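Local structure of mandelate racemase/muconate lactonizing protein (3V5C) at residues C130-L140 with Q164-R173; E238-K247 with L270-D280. The protein probably catalyses the dehydration of galacturonate, as a magnesium-dependent member of the enolase superfamily. The protein carries 1 engineered substitution. All coordinates share one frame; numbering follows the deposited sequence.

Contact 1: residues C130-L140 with Q164-R173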
loop_
_atom_site.group_PDB
_atom_site.type_symbol
_atom_site.label_atom_id
_atom_site.label_comp_id
_atom_site.label_asym_id
_atom_site.label_seq_id
_atom_site.Cartn_x
_atom_site.Cartn_y
_atom_site.Cartn_z
ATOM N N CYS A 130 -0.845 -4.113 10.275
ATOM C CA CYS A 130 -0.861 -4.530 8.883
ATOM C C CYS A 130 -1.925 -5.587 8.678
ATOM O O CYS A 130 -2.469 -6.136 9.642
ATOM C CB CYS A 130 0.487 -5.104 8.457
ATOM S SG CYS A 130 1.075 -6.560 9.397
ATOM N N TYR A 131 -2.216 -5.869 7.416
ATOM C CA TYR A 131 -3.128 -6.948 7.079
ATOM C C TYR A 131 -2.617 -7.718 5.891
ATOM O O TYR A 131 -1.843 -7.221 5.079
ATOM C CB TYR A 131 -4.570 -6.449 6.815
ATOM C CG TYR A 131 -4.789 -5.626 5.547
ATOM C CD1 TYR A 131 -4.863 -6.235 4.297
ATOM C CD2 TYR A 131 -4.963 -4.252 5.613
ATOM C CE1 TYR A 131 -5.089 -5.500 3.153
ATOM C CE2 TYR A 131 -5.202 -3.499 4.471
ATOM C CZ TYR A 131 -5.250 -4.126 3.240
ATOM O OH TYR A 131 -5.478 -3.408 2.095
ATOM N N ASP A 132 -3.031 -8.977 5.830
ATOM C CA ASP A 132 -2.586 -9.892 4.808
ATOM C C ASP A 132 -3.476 -9.714 3.591
ATOM O O ASP A 132 -4.660 -10.051 3.638
ATOM C CB ASP A 132 -2.714 -11.313 5.363
ATOM C CG ASP A 132 -2.236 -12.368 4.399
ATOM O OD1 ASP A 132 -1.937 -12.049 3.235
ATOM O OD2 ASP A 132 -2.186 -13.551 4.810
ATOM N N THR A 133 -2.909 -9.198 2.498
ATOM C CA THR A 133 -3.700 -8.892 1.304
ATOM C C THR A 133 -3.715 -10.007 0.238
ATOM O O THR A 133 -4.266 -9.820 -0.848
ATOM C CB THR A 133 -3.180 -7.569 0.671
ATOM O OG1 THR A 133 -4.187 -7.001 -0.179
ATOM C CG2 THR A 133 -1.909 -7.823 -0.128
ATOM N N SER A 134 -3.166 -11.180 0.574
ATOM C CA SER A 134 -2.831 -12.192 -0.436
ATOM C C SER A 134 -3.926 -13.224 -0.719
ATOM O O SER A 134 -3.663 -14.209 -1.407
ATOM C CB SER A 134 -1.545 -12.943 -0.030
ATOM O OG SER A 134 -1.754 -13.738 1.132
ATOM N N LEU A 135 -5.120 -13.017 -0.186
ATOM C CA LEU A 135 -6.190 -14.015 -0.321
ATOM C C LEU A 135 -7.014 -13.808 -1.608
ATOM O O LEU A 135 -8.135 -13.322 -1.566
ATOM C CB LEU A 135 -7.053 -14.021 0.942
ATOM C CG LEU A 135 -6.302 -14.359 2.233
ATOM C CD1 LEU A 135 -7.205 -14.222 3.476
ATOM C CD2 LEU A 135 -5.722 -15.754 2.149
ATOM N N TYR A 136 -6.406 -14.159 -2.743
ATOM C CA TYR A 136 -6.997 -14.050 -4.070
ATOM C C TYR A 136 -7.958 -15.217 -4.365
ATOM O O TYR A 136 -8.285 -15.979 -3.456
ATOM C CB TYR A 136 -5.886 -13.896 -5.135
ATOM C CG TYR A 136 -5.404 -12.453 -5.203
ATOM C CD1 TYR A 136 -4.822 -11.846 -4.091
ATOM C CD2 TYR A 136 -5.586 -11.689 -6.351
ATOM C CE1 TYR A 136 -4.430 -10.514 -4.121
ATOM C CE2 TYR A 136 -5.191 -10.353 -6.386
ATOM C CZ TYR A 136 -4.614 -9.785 -5.273
ATOM O OH TYR A 136 -4.244 -8.457 -5.319
ATOM N N PHE A 137 -8.436 -15.326 -5.605
ATOM C CA PHE A 137 -9.379 -16.383 -5.979
ATOM C C PHE A 137 -8.617 -17.675 -6.231
ATOM O O PHE A 137 -8.636 -18.222 -7.342
ATOM C CB PHE A 137 -10.125 -16.029 -7.262
ATOM C CG PHE A 137 -11.081 -14.853 -7.152
ATOM C CD1 PHE A 137 -11.396 -14.248 -5.926
ATOM C CD2 PHE A 137 -11.715 -14.395 -8.296
ATOM C CE1 PHE A 137 -12.300 -13.160 -5.877
ATOM C CE2 PHE A 137 -12.613 -13.332 -8.252
ATOM C CZ PHE A 137 -12.912 -12.719 -7.051
ATOM N N ASP A 138 -7.955 -18.170 -5.196
ATOM C CA ASP A 138 -7.020 -19.278 -5.351
ATOM C C ASP A 138 -7.725 -20.629 -5.365
ATOM O O ASP A 138 -7.077 -21.688 -5.431
ATOM C CB ASP A 138 -6.011 -19.212 -4.220
ATOM C CG ASP A 138 -5.238 -17.902 -4.230
ATOM O OD1 ASP A 138 -4.677 -17.567 -5.303
ATOM O OD2 ASP A 138 -5.194 -17.229 -3.183
ATOM N N ASP A 139 -9.049 -20.558 -5.324
ATOM C CA ASP A 139 -9.936 -21.713 -5.210
ATOM C C ASP A 139 -10.676 -22.034 -6.497
ATOM O O ASP A 139 -11.538 -22.911 -6.490
ATOM C CB ASP A 139 -10.999 -21.393 -4.173
ATOM C CG ASP A 139 -11.784 -20.141 -4.535
ATOM O OD1 ASP A 139 -11.162 -19.070 -4.608
ATOM O OD2 ASP A 139 -13.004 -20.229 -4.774
ATOM N N LEU A 140 -10.393 -21.323 -7.586
ATOM C CA LEU A 140 -11.256 -21.417 -8.762
ATOM C C LEU A 140 -11.168 -22.766 -9.481
ATOM O O LEU A 140 -12.087 -23.123 -10.220
ATOM C CB LEU A 140 -10.999 -20.270 -9.736
ATOM C CG LEU A 140 -11.401 -18.873 -9.260
ATOM C CD1 LEU A 140 -11.104 -17.875 -10.356
ATOM C CD2 LEU A 140 -12.874 -18.844 -8.905
ATOM N N GLN A 164 0.512 -12.728 10.753
ATOM C CA GLN A 164 -0.652 -11.955 10.297
ATOM C C GLN A 164 -1.863 -12.257 11.185
ATOM O O GLN A 164 -2.073 -13.416 11.562
ATOM C CB GLN A 164 -0.998 -12.268 8.839
ATOM C CG GLN A 164 0.091 -11.893 7.822
ATOM C CD GLN A 164 0.356 -10.395 7.736
ATOM O OE1 GLN A 164 -0.534 -9.572 7.971
ATOM N NE2 GLN A 164 1.594 -10.038 7.400
ATOM N N ARG A 165 -2.641 -11.228 11.525
ATOM C CA ARG A 165 -3.851 -11.404 12.330
ATOM C C ARG A 165 -5.104 -10.853 11.642
ATOM O O ARG A 165 -6.237 -11.151 12.042
ATOM C CB ARG A 165 -3.677 -10.741 13.706
ATOM C CG ARG A 165 -2.573 -11.383 14.559
ATOM C CD ARG A 165 -2.949 -12.812 14.967
ATOM N NE ARG A 165 -1.921 -13.466 15.790
ATOM C CZ ARG A 165 -0.950 -14.239 15.302
ATOM N NH1 ARG A 165 -0.843 -14.452 13.988
ATOM N NH2 ARG A 165 -0.071 -14.804 16.131
ATOM N N HIS A 166 -4.882 -10.031 10.622
ATOM C CA HIS A 166 -5.961 -9.356 9.899
ATOM C C HIS A 166 -5.852 -9.692 8.438
ATOM O O HIS A 166 -4.738 -9.805 7.909
ATOM C CB HIS A 166 -5.815 -7.852 10.108
ATOM C CG HIS A 166 -5.581 -7.493 11.537
ATOM N ND1 HIS A 166 -6.497 -7.776 12.526
ATOM C CD2 HIS A 166 -4.524 -6.914 12.156
ATOM C CE1 HIS A 166 -6.023 -7.377 13.691
ATOM N NE2 HIS A 166 -4.833 -6.840 13.495
ATOM N N PHE A 167 -7.001 -9.815 7.776
ATOM C CA PHE A 167 -7.018 -10.405 6.442
ATOM C C PHE A 167 -7.967 -9.695 5.496
ATOM O O PHE A 167 -9.100 -9.411 5.858
ATOM C CB PHE A 167 -7.403 -11.887 6.537
ATOM C CG PHE A 167 -6.468 -12.696 7.393
ATOM C CD1 PHE A 167 -6.699 -12.832 8.758
ATOM C CD2 PHE A 167 -5.343 -13.295 6.834
ATOM C CE1 PHE A 167 -5.805 -13.579 9.573
ATOM C CE2 PHE A 167 -4.452 -14.038 7.631
ATOM C CZ PHE A 167 -4.687 -14.173 8.997
ATOM N N LYS A 168 -7.497 -9.448 4.275
ATOM C CA LYS A 168 -8.363 -8.902 3.237
ATOM C C LYS A 168 -8.634 -9.989 2.225
ATOM O O LYS A 168 -7.722 -10.544 1.618
ATOM C CB LYS A 168 -7.763 -7.673 2.550
ATOM C CG LYS A 168 -8.784 -7.007 1.614
ATOM C CD LYS A 168 -8.371 -5.590 1.228
ATOM C CE LYS A 168 -7.318 -5.598 0.118
ATOM N NZ LYS A 168 -6.956 -4.158 -0.255
ATOM N N ILE A 169 -9.913 -10.273 2.048
ATOM C CA ILE A 169 -10.358 -11.378 1.232
ATOM C C ILE A 169 -10.925 -10.858 -0.079
ATOM O O ILE A 169 -11.797 -10.002 -0.079
ATOM C CB ILE A 169 -11.451 -12.157 1.978
ATOM C CG1 ILE A 169 -10.918 -12.632 3.335
ATOM C CG2 ILE A 169 -11.923 -13.331 1.108
ATOM C CD1 ILE A 169 -12.011 -12.932 4.347
ATOM N N LYS A 170 -10.393 -11.334 -1.201
ATOM C CA LYS A 170 -10.969 -10.980 -2.482
ATOM C C LYS A 170 -12.337 -11.629 -2.620
ATOM O O LYS A 170 -12.495 -12.819 -2.328
ATOM C CB LYS A 170 -10.055 -11.392 -3.633
ATOM C CG LYS A 170 -8.731 -10.624 -3.684
ATOM C CD LYS A 170 -8.983 -9.204 -4.179
ATOM C CE LYS A 170 -7.693 -8.424 -4.330
ATOM N NZ LYS A 170 -7.371 -7.724 -3.072
ATOM N N VAL A 171 -13.321 -10.842 -3.048
ATOM C CA VAL A 171 -14.637 -11.379 -3.380
ATOM C C VAL A 171 -15.037 -10.857 -4.769
ATOM O O VAL A 171 -14.257 -10.164 -5.428
ATOM C CB VAL A 171 -15.691 -11.046 -2.294
ATOM C CG1 VAL A 171 -15.264 -11.626 -0.948
ATOM C CG2 VAL A 171 -15.896 -9.515 -2.191
ATOM N N GLY A 172 -16.232 -11.209 -5.235
ATOM C CA GLY A 172 -16.618 -10.897 -6.601
ATOM C C GLY A 172 -16.464 -12.024 -7.602
ATOM O O GLY A 172 -16.410 -11.797 -8.822
ATOM N N ARG A 173 -16.387 -13.255 -7.107
ATOM C CA ARG A 173 -16.123 -14.366 -8.007
ATOM C C ARG A 173 -17.163 -14.471 -9.132
ATOM O O ARG A 173 -16.833 -14.881 -10.250
ATOM C CB ARG A 173 -16.079 -15.662 -7.206
ATOM C CG ARG A 173 -14.830 -15.811 -6.373
ATOM C CD ARG A 173 -15.052 -16.931 -5.339
ATOM N NE ARG A 173 -13.789 -17.217 -4.688
ATOM C CZ ARG A 173 -13.241 -16.427 -3.775
ATOM N NH1 ARG A 173 -12.053 -16.733 -3.267
ATOM N NH2 ARG A 173 -13.880 -15.329 -3.371
HETATM O O HOH W 1 -2.093 -8.884 10.111
HETATM O O HOH W 2 -4.619 -7.170 -2.984
HETATM O O HOH W 3 -6.983 -9.101 -0.790
HETATM O O HOH W 4 -10.653 -14.875 -1.662
#

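Contact 2: residues E238-K247 with L270-D280. With MG (magnesium ion), chain E.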
loop_
_atom_site.group_PDB
_atom_site.type_symbol
_atom_site.label_atom_id
_atom_site.label_comp_id
_atom_site.label_asym_id
_atom_site.label_seq_id
_atom_site.Cartn_x
_atom_site.Cartn_y
_atom_site.Cartn_z
ATOM N N GLU A 238 -16.967 3.762 -7.370
ATOM C CA GLU A 238 -17.541 4.724 -6.448
ATOM C C GLU A 238 -18.583 5.628 -7.099
ATOM O O GLU A 238 -18.411 6.126 -8.218
ATOM C CB GLU A 238 -16.446 5.563 -5.798
ATOM C CG GLU A 238 -15.524 6.260 -6.783
ATOM C CD GLU A 238 -14.248 5.491 -7.041
ATOM O OE1 GLU A 238 -13.210 6.130 -7.302
ATOM O OE2 GLU A 238 -14.263 4.236 -6.964
ATOM N N ASP A 239 -19.666 5.833 -6.369
ATOM C CA ASP A 239 -20.803 6.614 -6.837
ATOM C C ASP A 239 -21.456 7.175 -5.577
ATOM O O ASP A 239 -21.797 6.426 -4.657
ATOM C CB ASP A 239 -21.729 5.655 -7.603
ATOM C CG ASP A 239 -23.030 6.300 -8.083
ATOM O OD1 ASP A 239 -23.646 7.092 -7.359
ATOM O OD2 ASP A 239 -23.480 5.931 -9.189
ATOM N N GLU A 240 -21.609 8.493 -5.500
ATOM C CA GLU A 240 -22.130 9.076 -4.265
ATOM C C GLU A 240 -23.535 8.593 -3.901
ATOM O O GLU A 240 -23.844 8.351 -2.726
ATOM C CB GLU A 240 -22.106 10.616 -4.308
ATOM C CG GLU A 240 -22.429 11.202 -2.945
ATOM C CD GLU A 240 -22.410 12.726 -2.878
ATOM O OE1 GLU A 240 -22.419 13.387 -3.933
ATOM O OE2 GLU A 240 -22.409 13.242 -1.741
ATOM N N ALA A 241 -24.397 8.501 -4.900
ATOM C CA ALA A 241 -25.763 8.078 -4.672
ATOM C C ALA A 241 -25.812 6.657 -4.136
ATOM O O ALA A 241 -26.560 6.368 -3.208
ATOM C CB ALA A 241 -26.578 8.192 -5.957
ATOM N N LEU A 242 -25.034 5.765 -4.731
ATOM C CA LEU A 242 -25.068 4.369 -4.305
ATOM C C LEU A 242 -24.503 4.207 -2.902
ATOM O O LEU A 242 -25.060 3.482 -2.088
ATOM C CB LEU A 242 -24.316 3.474 -5.283
ATOM C CG LEU A 242 -24.840 3.449 -6.712
ATOM C CD1 LEU A 242 -24.052 2.456 -7.536
ATOM C CD2 LEU A 242 -26.348 3.133 -6.759
ATOM N N TYR A 243 -23.401 4.893 -2.619
ATOM C CA TYR A 243 -22.843 4.826 -1.273
ATOM C C TYR A 243 -23.727 5.508 -0.215
ATOM O O TYR A 243 -23.783 5.051 0.910
ATOM C CB TYR A 243 -21.419 5.380 -1.264
ATOM C CG TYR A 243 -20.332 4.407 -1.704
ATOM C CD1 TYR A 243 -20.425 3.036 -1.457
ATOM C CD2 TYR A 243 -19.194 4.871 -2.344
ATOM C CE1 TYR A 243 -19.398 2.168 -1.838
ATOM C CE2 TYR A 243 -18.172 4.019 -2.742
ATOM C CZ TYR A 243 -18.269 2.675 -2.474
ATOM O OH TYR A 243 -17.226 1.868 -2.854
ATOM N N GLU A 244 -24.412 6.597 -0.578
ATOM C CA GLU A 244 -25.356 7.217 0.352
ATOM C C GLU A 244 -26.418 6.191 0.734
ATOM O O GLU A 244 -26.774 6.054 1.905
ATOM C CB GLU A 244 -26.032 8.442 -0.276
ATOM C CG GLU A 244 -26.964 9.147 0.683
ATOM C CD GLU A 244 -27.673 10.337 0.055
ATOM O OE1 GLU A 244 -27.646 10.474 -1.187
ATOM O OE2 GLU A 244 -28.274 11.124 0.809
ATOM N N ASP A 245 -26.900 5.469 -0.268
ATOM C CA ASP A 245 -27.902 4.418 -0.073
ATOM C C ASP A 245 -27.346 3.308 0.824
ATOM O O ASP A 245 -27.951 2.972 1.839
ATOM C CB ASP A 245 -28.381 3.894 -1.444
ATOM C CG ASP A 245 -29.397 2.749 -1.341
ATOM O OD1 ASP A 245 -29.240 1.882 -0.466
ATOM O OD2 ASP A 245 -30.343 2.691 -2.172
ATOM N N LEU A 246 -26.176 2.776 0.474
ATOM C CA LEU A 246 -25.562 1.702 1.249
ATOM C C LEU A 246 -25.352 2.105 2.707
ATOM O O LEU A 246 -25.644 1.340 3.621
ATOM C CB LEU A 246 -24.224 1.304 0.629
ATOM C CG LEU A 246 -23.538 0.087 1.257
ATOM C CD1 LEU A 246 -24.498 -1.081 1.248
ATOM C CD2 LEU A 246 -22.302 -0.257 0.465
ATOM N N LYS A 247 -24.839 3.310 2.922
ATOM C CA LYS A 247 -24.618 3.793 4.277
ATOM C C LYS A 247 -25.899 3.849 5.100
ATOM O O LYS A 247 -25.909 3.470 6.270
ATOM C CB LYS A 247 -23.958 5.166 4.233
ATOM C CG LYS A 247 -22.494 5.105 3.901
ATOM C CD LYS A 247 -21.741 4.498 5.044
ATOM C CE LYS A 247 -20.329 5.040 5.107
ATOM N NZ LYS A 247 -19.973 5.380 6.513
ATOM N N LEU A 270 -14.219 11.892 -5.208
ATOM C CA LEU A 270 -14.257 10.903 -4.119
ATOM C C LEU A 270 -14.048 11.493 -2.731
ATOM O O LEU A 270 -14.760 11.153 -1.801
ATOM C CB LEU A 270 -13.258 9.764 -4.363
ATOM C CG LEU A 270 -13.196 8.689 -3.271
ATOM C CD1 LEU A 270 -14.561 8.031 -3.109
ATOM C CD2 LEU A 270 -12.135 7.623 -3.592
ATOM N N ILE A 271 -13.081 12.395 -2.600
ATOM C CA ILE A 271 -12.812 12.973 -1.301
ATOM C C ILE A 271 -13.986 13.822 -0.848
ATOM O O ILE A 271 -14.402 13.753 0.299
ATOM C CB ILE A 271 -11.466 13.722 -1.278
ATOM C CG1 ILE A 271 -10.323 12.706 -1.378
ATOM C CG2 ILE A 271 -11.323 14.510 0.018
ATOM C CD1 ILE A 271 -9.001 13.320 -1.798
ATOM N N GLU A 272 -14.559 14.596 -1.768
ATOM C CA GLU A 272 -15.778 15.332 -1.472
ATOM C C GLU A 272 -16.883 14.388 -0.949
ATOM O O GLU A 272 -17.499 14.644 0.096
ATOM C CB GLU A 272 -16.226 16.112 -2.713
ATOM C CG GLU A 272 -17.487 16.923 -2.515
ATOM C CD GLU A 272 -17.850 17.758 -3.736
ATOM O OE1 GLU A 272 -17.037 17.827 -4.686
ATOM O OE2 GLU A 272 -18.954 18.349 -3.741
ATOM N N TRP A 273 -17.123 13.285 -1.650
ATOM C CA TRP A 273 -18.096 12.304 -1.181
ATOM C C TRP A 273 -17.754 11.783 0.216
ATOM O O TRP A 273 -18.634 11.622 1.060
ATOM C CB TRP A 273 -18.178 11.130 -2.155
ATOM C CG TRP A 273 -18.569 11.543 -3.540
ATOM C CD1 TRP A 273 -19.104 12.750 -3.920
ATOM C CD2 TRP A 273 -18.434 10.770 -4.736
ATOM N NE1 TRP A 273 -19.309 12.763 -5.281
ATOM C CE2 TRP A 273 -18.918 11.555 -5.800
ATOM C CE3 TRP A 273 -17.989 9.467 -5.007
ATOM C CZ2 TRP A 273 -18.940 11.092 -7.116
ATOM C CZ3 TRP A 273 -17.997 9.015 -6.310
ATOM C CH2 TRP A 273 -18.483 9.817 -7.351
ATOM N N ALA A 274 -16.476 11.538 0.464
ATOM C CA ALA A 274 -16.047 11.073 1.775
ATOM C C ALA A 274 -16.332 12.103 2.873
ATOM O O ALA A 274 -16.824 11.748 3.951
ATOM C CB ALA A 274 -14.563 10.697 1.759
ATOM N N THR A 275 -16.023 13.370 2.594
ATOM C CA THR A 275 -16.289 14.422 3.570
ATOM C C THR A 275 -17.788 14.554 3.835
ATOM O O THR A 275 -18.189 15.058 4.882
ATOM C CB THR A 275 -15.702 15.794 3.164
ATOM O OG1 THR A 275 -16.454 16.342 2.074
ATOM C CG2 THR A 275 -14.248 15.672 2.786
ATOM N N ARG A 276 -18.624 14.095 2.902
ATOM C CA ARG A 276 -20.065 14.097 3.142
ATOM C C ARG A 276 -20.594 12.815 3.797
ATOM O O ARG A 276 -21.801 12.643 3.984
ATOM C CB ARG A 276 -20.842 14.430 1.863
ATOM C CG ARG A 276 -20.692 15.883 1.423
ATOM C CD ARG A 276 -21.782 16.287 0.438
ATOM N NE ARG A 276 -21.574 15.738 -0.905
ATOM C CZ ARG A 276 -20.899 16.346 -1.868
ATOM N NH1 ARG A 276 -20.324 17.524 -1.639
ATOM N NH2 ARG A 276 -20.778 15.773 -3.061
ATOM N N GLY A 277 -19.681 11.910 4.145
ATOM C CA GLY A 277 -20.034 10.733 4.916
ATOM C C GLY A 277 -20.316 9.457 4.144
ATOM O O GLY A 277 -20.733 8.469 4.736
ATOM N N ARG A 278 -20.067 9.461 2.837
ATOM C CA ARG A 278 -20.412 8.306 2.007
ATOM C C ARG A 278 -19.295 7.258 1.940
ATOM O O ARG A 278 -19.558 6.094 1.589
ATOM C CB ARG A 278 -20.789 8.745 0.582
ATOM C CG ARG A 278 -22.151 9.459 0.448
ATOM C CD ARG A 278 -22.086 10.863 1.018
ATOM N NE ARG A 278 -23.170 11.728 0.548
ATOM C CZ ARG A 278 -24.294 11.961 1.219
ATOM N NH1 ARG A 278 -24.532 11.364 2.383
ATOM N NH2 ARG A 278 -25.202 12.789 0.711
ATOM N N VAL A 279 -18.071 7.666 2.287
ATOM C CA VAL A 279 -16.893 6.799 2.207
ATOM C C VAL A 279 -16.025 7.101 3.428
ATOM O O VAL A 279 -15.886 8.265 3.807
ATOM C CB VAL A 279 -16.088 7.044 0.897
ATOM C CG1 VAL A 279 -14.767 6.288 0.915
ATOM C CG2 VAL A 279 -16.920 6.669 -0.348
ATOM N N ASP A 280 -15.489 6.063 4.077
ATOM C CA ASP A 280 -14.795 6.233 5.356
ATOM C C ASP A 280 -13.277 6.141 5.272
ATOM O O ASP A 280 -12.574 6.776 6.048
ATOM C CB ASP A 280 -15.279 5.168 6.338
ATOM C CG ASP A 280 -16.776 5.197 6.501
ATOM O OD1 ASP A 280 -17.310 6.264 6.884
ATOM O OD2 ASP A 280 -17.420 4.178 6.208
HETATM MG MG MG E . -12.906 2.655 -6.574
HETATM O O HOH W 5 -11.347 4.155 -6.685
HETATM O O HOH W 6 -25.027 15.282 -0.892
HETATM O O HOH W 7 -14.567 1.341 -6.447
HETATM O O HOH W 8 -12.724 2.204 -8.682
HETATM O O HOH W 9 -11.432 1.212 -6.081
#

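Contact 1: residues C130-L140 with Q164-R173
Asp132 and Phe167 form a parallel beta bridge between strands 126-135 and 167-170, the first and last parts of a beta-alpha-beta unit of the enolase-type barrel whose crossover is helix 145-161. Asp132 serves both sides of the bridge: its N gives a nearly straight bond to His166 O (2.8 Å), and its O takes one from Lys168 N (3.0 Å). Its carboxylate stays within its own segment, OD1 accepting from Ser134 N, an Asx turn, and from Ser134 OG. On the same sheet face Leu135 CD1 packs on Phe167 CB, 3.9 Å away. Lys168 lays CB against the CD1-CE1 side of the Tyr131 ring; a turn about the CG-CD bond (chi3 80°) carries NZ to Tyr131 OH at 2.9 Å, and Glu233 and Glu336 are its acidic partners. Lys170 runs alongside Tyr136 and sets CE over one ring face, a CH-pi contact of 3.9 Å to the centroid, while NZ meets Asp207 and two waters, one of them also bound by Thr133 OG1 and Tyr136 OH. Thr133 OG1 is also hydrogen-bonded to Glu336. The Lys-Ile-Lys sequence here is consistent with the Lys-X-Lys motif of catalytic lysines in many relatives. Farther along, Arg173 slides past Phe137 in the opposite direction, CG lying over the ring centre at 3.5 Å. Its extended chain then grips Asp139 side-on, NE to OD2 at 3.1 Å and NH1 to OD1 at 2.8 Å, with the carboxylate and guanidinium planes 46° apart. NH2 binds Lys170 O and Asp187, and Asp139 OD2 also meets Arg186. With Phe137 over one guanidinium face and acceptors at its edge, Arg173 probably has little freedom to rotate, and the buried charges of this loop region are met by opposite ones.

Contact 2: residues E238-K247 with L270-D280
Glu240 lies against Trp273 and between two arginines. Its CB sits over the indole's five-membered ring, 3.5 Å from the centroid and almost on the ring normal, while the extended chain, with CG anti to the backbone N (chi1 -171°), sends the carboxylate on to the arginines. Arg276 grips it side-on: NE reaches OE2 at 2.8 Å and NH2 reaches OE1 at 3.0 Å. Arg278 NE comes to OE2 from the anti side, also at 2.8 Å, so this oxygen accepts from two guanidinium groups. A glutamine here would probably leave both arginines without their shared negative charge and weaken the hold between the two segments. Glu272 steadies Arg276 through NH1, and Glu244 CG lies over one face of the Arg278 guanidinium. Lys247 NZ bonds to the syn lone pairs of Asp280 OD1 and OD2, 2.8 Å from each. Gly277, with positive phi in a Schellman motif, closes helix 270-275 just before Arg278; Asp239 caps the start of the facing helix. Trp273 CZ3 touches CG of Glu238 (3.7 Å); OE2 of Glu238 binds magnesium at 2.1 Å and OE1 accepts from Ser267 N. Tyr243 CD2 packs on Val279 CG2 at 3.5 Å, and its OH bonds to Asp261. Tyr243 and Leu246 pack on Ile259 of strand 258-261, Leu246 also on helix 214-223, and Ile271 packs helix 270-275 against helix 291-303.

How the contacts relate
Contacts 1 and 2 belong to the same barrel but do not touch: their centres are 24 Å apart and their nearest atoms about 11 Å. Contact 1 pairs neighbouring barrel strands; contact 2 joins the helices that follow strands 231-233 and 258-261. The magnesium relates them. Contact 2 supplies a ligand directly, Glu238, which shares the ion with Asp261 and four waters, whereas the side chain of Lys168 in contact 1 is about 11 Å from it. Strand 231-233 offers a second tie, since Glu233, a partner of Lys168, lies on it, shortly before Glu238 in the chain. The lysines and the metal therefore probably face one active site.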